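Local coordinates for putative oxidoreductase (Gluconobacter oxydans, PDB 3WJ7), which belongs to the extended short-chain dehydrogenase/reductase family and probably acts as a reductase that uses a nicotinamide coenzyme bound to a Rossmann fold, at residues Leu40-Pro46 with Ala58-Asp64; Thr22-Gly26 with Pro184-Asp189; Gly136-Asp140 with Met306-Ser310; Glu212-Val218 with Gly243-Leu249. All coordinates share one frame; numbering follows the deposited sequence.

Contact 1 of 4, residues Leu40-Pro46 with Ala58-Asp64; sequences LRLLVRP and AELAVGD
Arg-41 and Glu-59 face each other across two parallel strands, 40-44 and 59-62, at the edge of the Rossmann-fold sheet; the other flank of 40-44 is bonded to strand 15-18. The arginine runs out with CG anti to the backbone N (chi1 180°) and bends at chi3, which turns the side of the guanidinium toward the glutamate. NE and NH2 then grip the same oxygen, Glu-59 OE1, at 3.0 and 2.9 Å. OE1 lies in the guanidinium plane, and the carboxylate is turned only 29° from that plane. NH1 is used elsewhere, on the carbonyl oxygens of Ala-74 and Lys-76, so this one arginine ties both strands to the end of helix 71-75. Its aliphatic part is useful too: Arg-41 CD rests on Ala-61 CB, 3.8 Å away, and a small residue suits a place where the methyl touches both that chain and Ala-74.

The opposite face, with Leu-42, Val-44, Leu-60 and Val-62, carries apolar side chains across the pair. Leu-42 CD1 meets Ala-58 CB, while Leu-60 slants across so that its CD2 reaches Val-44 CG1 at 3.8 Å. The branched valines favour extended backbone and touch through Val-44 CG2 and Val-62 CG2, 4.1 Å apart.

The backbones are joined by a parallel ladder, with bonds from Glu-59 N to Leu-40 O through to Gly-63 N to Val-44 O. Where the strand 59-62 ends, Gly-63 presents bare backbone to a leucine tip: Leu-43 CD1 lies 3.8 Å from Gly-63 CA.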
loop_
_atom_site.group_PDB
_atom_site.type_symbol
_atom_site.label_atom_id
_atom_site.label_comp_id
_atom_site.label_asym_id
_atom_site.label_seq_id
_atom_site.Cartn_x
_atom_site.Cartn_y
_atom_site.Cartn_z
ATOM N N LEU A 40 -7.635 5.259 37.506
ATOM C CA LEU A 40 -7.245 5.303 36.105
ATOM C C LEU A 40 -5.887 5.944 35.782
ATOM O O LEU A 40 -5.455 6.928 36.391
ATOM C CB LEU A 40 -8.352 5.950 35.292
ATOM C CG LEU A 40 -9.725 5.263 35.215
ATOM C CD1 LEU A 40 -10.611 6.065 34.279
ATOM C CD2 LEU A 40 -9.668 3.824 34.710
ATOM N N ARG A 41 -5.193 5.330 34.836
ATOM C CA ARG A 41 -4.098 5.974 34.131
ATOM C C ARG A 41 -4.436 5.908 32.611
ATOM O O ARG A 41 -4.885 4.890 32.096
ATOM C CB ARG A 41 -2.751 5.310 34.476
ATOM C CG ARG A 41 -1.535 5.932 33.756
ATOM C CD ARG A 41 -0.198 5.258 34.113
ATOM N NE ARG A 41 0.028 5.290 35.546
ATOM C CZ ARG A 41 0.759 4.434 36.240
ATOM N NH1 ARG A 41 1.380 3.415 35.654
ATOM N NH2 ARG A 41 0.836 4.587 37.557
ATOM N N LEU A 42 -4.245 6.988 31.888
ATOM C CA LEU A 42 -4.696 7.013 30.503
ATOM C C LEU A 42 -3.472 7.178 29.626
ATOM O O LEU A 42 -2.757 8.140 29.780
ATOM C CB LEU A 42 -5.702 8.153 30.299
ATOM C CG LEU A 42 -6.929 8.143 31.240
ATOM C CD1 LEU A 42 -7.873 9.293 30.968
ATOM C CD2 LEU A 42 -7.715 6.843 31.249
ATOM N N LEU A 43 -3.187 6.230 28.749
ATOM C CA LEU A 43 -2.076 6.416 27.839
ATOM C C LEU A 43 -2.578 7.310 26.721
ATOM O O LEU A 43 -3.667 7.086 26.196
ATOM C CB LEU A 43 -1.576 5.090 27.278
ATOM C CG LEU A 43 -0.339 5.155 26.384
ATOM C CD1 LEU A 43 0.970 5.228 27.184
ATOM C CD2 LEU A 43 -0.307 3.966 25.424
ATOM N N VAL A 44 -1.807 8.348 26.418
ATOM C CA VAL A 44 -2.083 9.258 25.295
ATOM C C VAL A 44 -0.816 9.489 24.463
ATOM O O VAL A 44 0.310 9.314 24.974
ATOM C CB VAL A 44 -2.535 10.633 25.795
ATOM C CG1 VAL A 44 -3.866 10.534 26.538
ATOM C CG2 VAL A 44 -1.440 11.252 26.665
ATOM N N ARG A 45 -1.016 9.880 23.199
ATOM C CA ARG A 45 0.072 10.204 22.260
ATOM C C ARG A 45 0.708 11.593 22.505
ATOM O O ARG A 45 0.026 12.509 22.985
ATOM C CB ARG A 45 -0.430 10.112 20.816
ATOM C CG ARG A 45 -0.115 8.800 20.099
ATOM C CD ARG A 45 -0.318 8.937 18.582
ATOM N NE ARG A 45 -0.329 7.656 17.858
ATOM C CZ ARG A 45 -1.404 6.875 17.691
ATOM N NH1 ARG A 45 -2.586 7.221 18.203
ATOM N NH2 ARG A 45 -1.299 5.732 17.016
ATOM N N PRO A 46 2.021 11.745 22.184
ATOM C CA PRO A 46 2.700 13.066 22.157
ATOM C C PRO A 46 1.855 14.170 21.487
ATOM O O PRO A 46 1.773 15.291 22.003
ATOM C CB PRO A 46 3.986 12.793 21.342
ATOM C CG PRO A 46 4.183 11.298 21.345
ATOM C CD PRO A 46 2.984 10.638 21.988
ATOM N N ALA A 58 -7.521 11.569 36.485
ATOM C CA ALA A 58 -6.776 10.445 35.946
ATOM C C ALA A 58 -5.290 10.739 35.808
ATOM O O ALA A 58 -4.888 11.830 35.369
ATOM C CB ALA A 58 -7.366 10.032 34.605
ATOM N N GLU A 59 -4.464 9.771 36.181
ATOM C CA GLU A 59 -3.062 9.879 35.816
ATOM C C GLU A 59 -2.951 9.821 34.275
ATOM O O GLU A 59 -3.662 9.056 33.581
ATOM C CB GLU A 59 -2.215 8.797 36.467
ATOM C CG GLU A 59 -2.026 8.942 37.967
ATOM C CD GLU A 59 -1.630 7.619 38.617
ATOM O OE1 GLU A 59 -0.945 6.799 37.937
ATOM O OE2 GLU A 59 -2.011 7.394 39.800
ATOM N N LEU A 60 -2.070 10.650 33.743
ATOM C CA LEU A 60 -1.808 10.612 32.335
ATOM C C LEU A 60 -0.408 10.109 32.095
ATOM O O LEU A 60 0.546 10.662 32.611
ATOM C CB LEU A 60 -2.025 11.993 31.730
ATOM C CG LEU A 60 -3.520 12.188 31.505
ATOM C CD1 LEU A 60 -4.002 13.508 32.095
ATOM C CD2 LEU A 60 -3.852 12.063 30.024
ATOM N N ALA A 61 -0.293 9.029 31.336
ATOM C CA ALA A 61 1.006 8.574 30.826
ATOM C C ALA A 61 1.070 8.875 29.339
ATOM O O ALA A 61 0.092 8.677 28.613
ATOM C CB ALA A 61 1.213 7.077 31.079
ATOM N N VAL A 62 2.222 9.380 28.917
ATOM C CA VAL A 62 2.526 9.670 27.521
ATOM C C VAL A 62 3.415 8.533 26.973
ATOM O O VAL A 62 4.377 8.101 27.613
ATOM C CB VAL A 62 3.226 11.049 27.382
ATOM C CG1 VAL A 62 3.495 11.392 25.921
ATOM C CG2 VAL A 62 2.374 12.137 28.025
ATOM N N GLY A 63 3.071 8.052 25.786
ATOM C CA GLY A 63 3.707 6.883 25.195
ATOM C C GLY A 63 3.191 6.644 23.783
ATOM O O GLY A 63 2.371 7.398 23.246
ATOM N N ASP A 64 3.673 5.567 23.188
ATOM C CA ASP A 64 3.487 5.329 21.785
ATOM C C ASP A 64 3.763 3.857 21.569
ATOM O O ASP A 64 4.863 3.390 21.844
ATOM C CB ASP A 64 4.517 6.167 21.035
ATOM C CG ASP A 64 4.168 6.363 19.586
ATOM O OD1 ASP A 64 5.010 5.994 18.747
ATOM O OD2 ASP A 64 3.065 6.890 19.295
#

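Contact 2 of 4, residues Thr22-Gly26 with Pro184-Asp189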
loop_
_atom_site.group_PDB
_atom_site.type_symbol
_atom_site.label_atom_id
_atom_site.label_comp_id
_atom_site.label_asym_id
_atom_site.label_seq_id
_atom_site.Cartn_x
_atom_site.Cartn_y
_atom_site.Cartn_z
ATOM N N THR A 22 -8.961 8.861 24.340
ATOM C CA THR A 22 -9.479 10.057 23.633
ATOM C C THR A 22 -10.493 9.690 22.536
ATOM O O THR A 22 -11.237 10.544 22.064
ATOM C CB THR A 22 -8.332 10.878 23.026
ATOM O OG1 THR A 22 -7.578 10.045 22.125
ATOM C CG2 THR A 22 -7.373 11.307 24.127
ATOM N N GLY A 23 -10.548 8.419 22.133
ATOM C CA GLY A 23 -11.545 7.993 21.169
ATOM C C GLY A 23 -12.981 7.896 21.702
ATOM O O GLY A 23 -13.273 8.113 22.888
ATOM N N PHE A 24 -13.874 7.602 20.767
ATOM C CA PHE A 24 -15.283 7.478 20.980
ATOM C C PHE A 24 -15.545 6.345 21.975
ATOM O O PHE A 24 -16.173 6.567 23.012
ATOM C CB PHE A 24 -15.957 7.249 19.617
ATOM C CG PHE A 24 -17.456 7.252 19.665
ATOM C CD1 PHE A 24 -18.155 8.204 20.429
ATOM C CD2 PHE A 24 -18.205 6.292 18.924
ATOM C CE1 PHE A 24 -19.568 8.174 20.466
ATOM C CE2 PHE A 24 -19.614 6.289 18.968
ATOM C CZ PHE A 24 -20.290 7.230 19.735
ATOM N N VAL A 25 -15.028 5.153 21.693
ATOM C CA VAL A 25 -15.172 4.017 22.611
ATOM C C VAL A 25 -14.270 4.070 23.861
ATOM O O VAL A 25 -14.736 3.806 24.978
ATOM C CB VAL A 25 -14.932 2.677 21.901
ATOM C CG1 VAL A 25 -14.972 1.556 22.930
ATOM C CG2 VAL A 25 -15.956 2.505 20.802
ATOM N N GLY A 26 -13.004 4.402 23.650
ATOM C CA GLY A 26 -12.043 4.526 24.723
ATOM C C GLY A 26 -12.547 5.444 25.825
ATOM O O GLY A 26 -12.479 5.119 27.045
ATOM N N PRO A 184 -20.635 1.109 16.948
ATOM C CA PRO A 184 -21.209 1.874 18.048
ATOM C C PRO A 184 -21.698 3.226 17.600
ATOM O O PRO A 184 -21.027 3.899 16.866
ATOM C CB PRO A 184 -20.042 2.074 18.969
ATOM C CG PRO A 184 -18.846 2.113 18.051
ATOM C CD PRO A 184 -19.153 1.146 16.943
ATOM N N VAL A 185 -22.884 3.602 18.072
ATOM C CA VAL A 185 -23.494 4.870 17.782
ATOM C C VAL A 185 -23.883 5.426 19.131
ATOM O O VAL A 185 -24.128 4.671 20.076
ATOM C CB VAL A 185 -24.735 4.653 16.905
ATOM C CG1 VAL A 185 -25.582 5.882 16.772
ATOM C CG2 VAL A 185 -24.305 4.150 15.549
ATOM N N GLY A 186 -23.906 6.741 19.246
ATOM C CA GLY A 186 -24.390 7.372 20.456
ATOM C C GLY A 186 -23.962 8.804 20.607
ATOM O O GLY A 186 -23.526 9.437 19.626
ATOM N N PRO A 187 -24.076 9.329 21.829
ATOM C CA PRO A 187 -23.723 10.730 22.037
ATOM C C PRO A 187 -22.223 10.893 22.092
ATOM O O PRO A 187 -21.502 9.906 22.215
ATOM C CB PRO A 187 -24.385 11.066 23.383
ATOM C CG PRO A 187 -24.489 9.770 24.092
ATOM C CD PRO A 187 -24.730 8.745 23.005
ATOM N N ARG A 188 -21.755 12.130 21.968
ATOM C CA ARG A 188 -20.322 12.446 22.044
ATOM C C ARG A 188 -19.526 11.910 20.858
ATOM O O ARG A 188 -18.379 11.491 21.009
ATOM C CB ARG A 188 -19.705 11.900 23.315
ATOM C CG ARG A 188 -20.201 12.525 24.567
ATOM C CD ARG A 188 -18.958 12.754 25.362
ATOM N NE ARG A 188 -19.274 13.042 26.746
ATOM C CZ ARG A 188 -18.439 13.659 27.571
ATOM N NH1 ARG A 188 -17.239 14.055 27.134
ATOM N NH2 ARG A 188 -18.811 13.877 28.822
ATOM N N ASP A 189 -20.120 11.944 19.678
ATOM C CA ASP A 189 -19.443 11.437 18.527
ATOM C C ASP A 189 -18.767 12.619 17.839
ATOM O O ASP A 189 -19.246 13.152 16.841
ATOM C CB ASP A 189 -20.384 10.661 17.622
ATOM C CG ASP A 189 -19.633 9.813 16.640
ATOM O OD1 ASP A 189 -18.379 9.893 16.681
ATOM O OD2 ASP A 189 -20.271 9.080 15.835
#
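The carbonyl oxygen of Pro-187 points at the rim of the Phe-24 ring, 3.1 Å from CE1 and close to the ring plane. No hydrogen bond joins the two segments; the contact is made by one aromatic side chain fitted into a curl of backbone. Pro-184 O, 3.5 Å from Phe-24 CE2, and Gly-186 N, 3.7 Å from Phe-24 CZ, also lie at the ring edge, and the slightly positive ring hydrogens are probably well matched to the two carbonyl oxygens. Phe-24 gets there because its CG stands anti to the backbone N (chi1 -174°), which sends the ring off the first turn of helix 24-35 into the curl.

One face of the ring is covered by Asp-189. Its carboxylate lies almost flat on the ring, the planes 10° apart, with OD1 4.0 Å above the centre, and its CB makes a CH-pi contact with the same face. Thr-193 OG1 bonds to OD2 and helps fix the carboxylate's rotation. Gly-186 has backbone angles that only glycine adopts readily, letting the chain turn round the ring. At the strand end of the curl, Val-25 CG2 packs on Pro-184 CG at 4.0 Å.

Gly-23, Phe-24, Val-25 and Gly-26 complete a TGxxGxxG sequence, the glycine-rich turn that in Rossmann-fold dehydrogenases receives the coenzyme pyrophosphate; here its Phe-24 packs into the loop after strand 176-185.

Contact 3 of 4, residues Gly136-Asp140 with Met306-Ser310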
loop_
_atom_site.group_PDB
_atom_site.type_symbol
_atom_site.label_atom_id
_atom_site.label_comp_id
_atom_site.label_asym_id
_atom_site.label_seq_id
_atom_site.Cartn_x
_atom_site.Cartn_y
_atom_site.Cartn_z
ATOM N N GLY A 136 -27.569 -15.400 5.811
ATOM C CA GLY A 136 -28.148 -14.256 6.499
ATOM C C GLY A 136 -28.627 -14.503 7.920
ATOM O O GLY A 136 -29.344 -13.663 8.477
ATOM N N VAL A 137 -28.260 -15.658 8.494
ATOM C CA VAL A 137 -28.440 -15.936 9.928
ATOM C C VAL A 137 -27.257 -15.304 10.686
ATOM O O VAL A 137 -26.098 -15.442 10.278
ATOM C CB VAL A 137 -28.568 -17.459 10.189
ATOM C CG1 VAL A 137 -28.394 -17.828 11.670
ATOM C CG2 VAL A 137 -29.902 -17.964 9.645
ATOM N N PRO A 138 -27.543 -14.578 11.779
ATOM C CA PRO A 138 -26.502 -13.787 12.463
ATOM C C PRO A 138 -25.265 -14.600 12.887
ATOM O O PRO A 138 -25.398 -15.714 13.413
ATOM C CB PRO A 138 -27.246 -13.246 13.689
ATOM C CG PRO A 138 -28.675 -13.145 13.222
ATOM C CD PRO A 138 -28.872 -14.391 12.404
ATOM N N ALA A 139 -24.070 -14.047 12.676
ATOM C CA ALA A 139 -22.850 -14.803 12.910
ATOM C C ALA A 139 -22.529 -14.746 14.396
ATOM O O ALA A 139 -23.153 -13.974 15.148
ATOM C CB ALA A 139 -21.699 -14.265 12.052
ATOM N N ASP A 140 -21.574 -15.567 14.839
ATOM C CA ASP A 140 -21.162 -15.542 16.255
ATOM C C ASP A 140 -19.639 -15.808 16.436
ATOM O O ASP A 140 -18.900 -15.916 15.481
ATOM C CB ASP A 140 -22.023 -16.548 17.063
ATOM C CG ASP A 140 -21.637 -18.019 16.780
ATOM O OD1 ASP A 140 -20.867 -18.318 15.843
ATOM O OD2 ASP A 140 -22.077 -18.905 17.505
ATOM N N MET A 306 -23.636 -8.050 7.654
ATOM C CA MET A 306 -22.826 -8.029 8.851
ATOM C C MET A 306 -23.717 -8.149 10.089
ATOM O O MET A 306 -23.916 -7.196 10.856
ATOM C CB MET A 306 -21.971 -6.767 8.881
ATOM C CG MET A 306 -20.890 -6.760 7.818
ATOM S SD MET A 306 -19.541 -5.706 8.378
ATOM C CE MET A 306 -18.618 -6.663 9.647
ATOM N N PHE A 307 -24.256 -9.339 10.272
ATOM C CA PHE A 307 -25.257 -9.586 11.300
ATOM C C PHE A 307 -24.632 -10.499 12.341
ATOM O O PHE A 307 -23.966 -11.489 11.999
ATOM C CB PHE A 307 -26.481 -10.194 10.644
ATOM C CG PHE A 307 -27.486 -9.176 10.129
ATOM C CD1 PHE A 307 -27.172 -7.807 10.033
ATOM C CD2 PHE A 307 -28.754 -9.600 9.708
ATOM C CE1 PHE A 307 -28.102 -6.886 9.561
ATOM C CE2 PHE A 307 -29.692 -8.678 9.229
ATOM C CZ PHE A 307 -29.363 -7.321 9.155
ATOM N N PHE A 308 -24.759 -10.132 13.607
ATOM C CA PHE A 308 -24.047 -10.862 14.660
ATOM C C PHE A 308 -24.955 -11.057 15.820
ATOM O O PHE A 308 -25.813 -10.217 16.054
ATOM C CB PHE A 308 -22.793 -10.095 15.123
ATOM C CG PHE A 308 -21.755 -9.970 14.066
ATOM C CD1 PHE A 308 -20.809 -10.971 13.891
ATOM C CD2 PHE A 308 -21.769 -8.892 13.203
ATOM C CE1 PHE A 308 -19.874 -10.879 12.863
ATOM C CE2 PHE A 308 -20.823 -8.785 12.176
ATOM C CZ PHE A 308 -19.885 -9.792 12.009
ATOM N N SER A 309 -24.755 -12.148 16.554
ATOM C CA SER A 309 -25.522 -12.432 17.775
ATOM C C SER A 309 -24.697 -12.037 18.958
ATOM O O SER A 309 -23.478 -12.269 18.949
ATOM C CB SER A 309 -25.766 -13.936 17.891
ATOM O OG SER A 309 -26.518 -14.251 19.061
ATOM N N SER A 310 -25.339 -11.493 19.990
ATOM C CA SER A 310 -24.663 -11.193 21.253
ATOM C C SER A 310 -25.073 -12.164 22.359
ATOM O O SER A 310 -25.071 -11.822 23.562
ATOM C CB SER A 310 -24.962 -9.762 21.685
ATOM O OG SER A 310 -24.647 -8.860 20.651
#
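Ala-139 and Phe-308 form a single backbone bridge between two irregular loops. Two hydrogen bonds make it, and both use the peptide groups of the alanine. Its N-H points very straight at Phe-307 O (Ala-139 N to Phe-307 O 2.6 Å, 173° at the hydrogen), though the nitrogen stands above the carbonyl plane of its acceptor. Ala-139 O in turn receives Ser-309 N at 2.8 Å, nearly head-on. The bonds thus go to the residues before and after Phe-308. Proline, lacking an N-H, is well tolerated at 138, since the donors are Ala-139 and Ser-309.

Weaker CA-H...O contacts run beside these bonds: Pro-138 CA approaches Phe-307 O, and Phe-308 CA lies 3.3 Å from Ala-139 O.

The apolar contacts are small. Pro-138 CB lies 4.4 Å from Phe-307 CB, and Ala-139 CB lies beside the Phe-308 ring, 3.9 Å from CD1. A methyl suits the place: it meets CD1 and CE1 of a ring that also touches Val-127, Leu-130 and Leu-132. Phe-307 CB lies 4.0 Å from Pro-138 CA, while the Phe-307 side chain also reaches Asn-246 and Met-248.

The segment 306-310 is consequently held between the loop that follows strand 120-124 and the sheet. Met-306 bonds through its backbone to Gly-214, Phe-308 N to Asn-246 OD1 and Ser-310 OG to Gly-243 N, while Ser-309 OG bonds to Asp-311 N at the start of helix 311-317.

Contact 4 of 4, residues Glu212-Val218 with Gly243-Leu249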
loop_
_atom_site.group_PDB
_atom_site.type_symbol
_atom_site.label_atom_id
_atom_site.label_comp_id
_atom_site.label_asym_id
_atom_site.label_seq_id
_atom_site.Cartn_x
_atom_site.Cartn_y
_atom_site.Cartn_z
ATOM N N GLU A 212 -27.398 -0.223 -0.183
ATOM C CA GLU A 212 -28.047 -1.036 0.833
ATOM C C GLU A 212 -27.023 -1.999 1.415
ATOM O O GLU A 212 -26.132 -2.497 0.725
ATOM C CB GLU A 212 -29.239 -1.811 0.225
ATOM C CG GLU A 212 -30.117 -2.649 1.178
ATOM C CD GLU A 212 -30.739 -1.860 2.370
ATOM O OE1 GLU A 212 -30.006 -1.293 3.205
ATOM O OE2 GLU A 212 -31.977 -1.824 2.513
ATOM N N THR A 213 -27.140 -2.225 2.712
ATOM C CA THR A 213 -26.473 -3.340 3.364
ATOM C C THR A 213 -26.920 -3.521 4.811
ATOM O O THR A 213 -27.757 -2.760 5.307
ATOM C CB THR A 213 -24.935 -3.272 3.282
ATOM O OG1 THR A 213 -24.426 -4.572 3.620
ATOM C CG2 THR A 213 -24.342 -2.195 4.189
ATOM N N GLY A 214 -26.364 -4.542 5.458
ATOM C CA GLY A 214 -26.766 -4.926 6.798
ATOM C C GLY A 214 -25.640 -4.688 7.762
ATOM O O GLY A 214 -24.490 -4.997 7.464
ATOM N N LEU A 215 -25.969 -4.138 8.923
ATOM C CA LEU A 215 -24.983 -3.968 9.958
ATOM C C LEU A 215 -25.656 -4.217 11.282
ATOM O O LEU A 215 -26.838 -4.492 11.326
ATOM C CB LEU A 215 -24.279 -2.583 9.896
ATOM C CG LEU A 215 -24.914 -1.168 9.981
ATOM C CD1 LEU A 215 -24.143 -0.292 8.981
ATOM C CD2 LEU A 215 -26.400 -1.036 9.658
ATOM N N ASN A 216 -24.876 -4.128 12.347
ATOM C CA ASN A 216 -25.346 -4.299 13.680
ATOM C C ASN A 216 -24.925 -3.037 14.388
ATOM O O ASN A 216 -23.724 -2.756 14.461
ATOM C CB ASN A 216 -24.621 -5.491 14.284
ATOM C CG ASN A 216 -25.081 -5.840 15.688
ATOM O OD1 ASN A 216 -24.973 -5.043 16.619
ATOM N ND2 ASN A 216 -25.528 -7.069 15.850
ATOM N N ILE A 217 -25.905 -2.312 14.934
ATOM C CA ILE A 217 -25.676 -1.095 15.713
ATOM C C ILE A 217 -25.820 -1.315 17.218
ATOM O O ILE A 217 -26.655 -2.101 17.666
ATOM C CB ILE A 217 -26.558 0.046 15.192
ATOM C CG1 ILE A 217 -25.853 0.575 13.939
ATOM C CG2 ILE A 217 -26.686 1.178 16.208
ATOM C CD1 ILE A 217 -26.759 1.279 13.004
ATOM N N VAL A 218 -24.981 -0.631 17.986
ATOM C CA VAL A 218 -24.884 -0.863 19.394
ATOM C C VAL A 218 -24.602 0.436 20.057
ATOM O O VAL A 218 -23.776 1.199 19.586
ATOM C CB VAL A 218 -23.738 -1.838 19.739
ATOM C CG1 VAL A 218 -22.384 -1.333 19.207
ATOM C CG2 VAL A 218 -23.706 -2.081 21.232
ATOM N N GLY A 243 -22.764 -6.654 20.565
ATOM C CA GLY A 243 -23.648 -6.043 19.562
ATOM C C GLY A 243 -24.846 -5.405 20.218
ATOM O O GLY A 243 -24.995 -5.491 21.431
ATOM N N GLY A 244 -25.704 -4.767 19.428
ATOM C CA GLY A 244 -27.047 -4.409 19.877
ATOM C C GLY A 244 -28.120 -5.030 18.976
ATOM O O GLY A 244 -28.793 -5.996 19.372
ATOM N N GLU A 245 -28.257 -4.504 17.757
ATOM C CA GLU A 245 -29.368 -4.801 16.845
ATOM C C GLU A 245 -28.903 -4.958 15.408
ATOM O O GLU A 245 -28.113 -4.158 14.907
ATOM C CB GLU A 245 -30.356 -3.639 16.890
ATOM C CG GLU A 245 -31.758 -3.942 16.402
ATOM C CD GLU A 245 -32.711 -2.759 16.580
ATOM O OE1 GLU A 245 -32.848 -2.216 17.713
ATOM O OE2 GLU A 245 -33.334 -2.360 15.571
ATOM N N ASN A 246 -29.393 -5.995 14.750
ATOM C CA ASN A 246 -29.108 -6.228 13.345
ATOM C C ASN A 246 -30.115 -5.478 12.510
ATOM O O ASN A 246 -31.331 -5.712 12.601
ATOM C CB ASN A 246 -29.097 -7.721 13.025
ATOM C CG ASN A 246 -27.900 -8.449 13.673
ATOM O OD1 ASN A 246 -26.713 -8.080 13.471
ATOM N ND2 ASN A 246 -28.198 -9.484 14.449
ATOM N N ILE A 247 -29.608 -4.536 11.718
ATOM C CA ILE A 247 -30.470 -3.605 11.026
ATOM C C ILE A 247 -29.975 -3.331 9.595
ATOM O O ILE A 247 -28.786 -3.313 9.333
ATOM C CB ILE A 247 -30.701 -2.325 11.876
ATOM C CG1 ILE A 247 -31.974 -1.569 11.392
ATOM C CG2 ILE A 247 -29.438 -1.476 11.923
ATOM C CD1 ILE A 247 -32.268 -0.220 12.039
ATOM N N MET A 248 -30.899 -3.193 8.657
ATOM C CA MET A 248 -30.521 -2.856 7.300
ATOM C C MET A 248 -30.296 -1.353 7.267
ATOM O O MET A 248 -30.829 -0.627 8.099
ATOM C CB MET A 248 -31.588 -3.273 6.273
ATOM C CG MET A 248 -31.924 -4.774 6.218
ATOM S SD MET A 248 -30.645 -5.933 5.685
ATOM C CE MET A 248 -29.923 -5.184 4.208
ATOM N N LEU A 249 -29.478 -0.894 6.331
ATOM C CA LEU A 249 -29.064 0.491 6.313
ATOM C C LEU A 249 -30.280 1.381 5.969
ATOM O O LEU A 249 -30.442 2.477 6.514
ATOM C CB LEU A 249 -27.888 0.645 5.338
ATOM C CG LEU A 249 -26.964 1.858 5.392
ATOM C CD1 LEU A 249 -26.419 2.155 6.783
ATOM C CD2 LEU A 249 -25.799 1.684 4.420
#
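Across the antiparallel strands 214-218 and 245-248 of the mixed sheet, Leu-215 faces Ile-247 as a hydrogen-bonded pair; a classic beta bulge, Gly-244 and Glu-245 opposite Ile-217, breaks the regularity at one end. The packed part lies on the face of the two isoleucines. Leu-215 and Ile-247 run side by side in the same direction, Leu-215 CD2 to Ile-247 CG2 3.8 Å, and Ile-217 CD1 comes to the same CG2 methyl. Leu-215 CD1 also meets Leu-249 CD1 at 4.0 Å, so branched apolar residues join the strands to the start of helix 249-259.

At that helix, Glu-212, Thr-213 and Met-248 are partly exposed but still bonded. The Met-248 chain, bent at chi2 and chi3, folds back until CE lies 3.4 Å from Thr-213 O; a flexible thioether suits such a margin. Thr-213 O accepts Leu-249 N, and Glu-212 OE1 takes the N-H of Gly-250.

The looser side is the rim at Gly-244, Glu-245 and Asn-246, where the end of Glu-245 leads away to Ala-324 N. The other face near the bulge carries two asparagines. Asn-216 is buried, with both ends of its amide bonded, CG standing anti to the backbone N (chi1 -177°). OD1 receives Gly-244 N in its carbonyl plane, on a lone pair, and also bonds Ser-182 OG. Asn-216 ND2 donates to Asn-246 OD1 at 2.8 Å, coming from above that carbonyl's plane, with the two amides 85° apart.

In the fold
Contacts 1, 2 and 4 all reach one mixed sheet. Contact 1 lies at its edge, about 33 Å from contact 4 between centres and on the opposite side of the chain's centre, with contact 2 between them. Along the chain, contact 1 falls within the span bridged by contact 2, and contact 4 within that bridged by contact 3; contacts 2 and 3 interleave, so that the later part of the chain is tied back into the Rossmann part. Strand 176-185 links contacts 2 and 4 through Val-185 N and Val-218 O, 3.0 Å apart. Contacts 3 and 4, centres about 10 Å apart, are joined by side-chain bonds, which fastens the late loop 306-310 to the sheet.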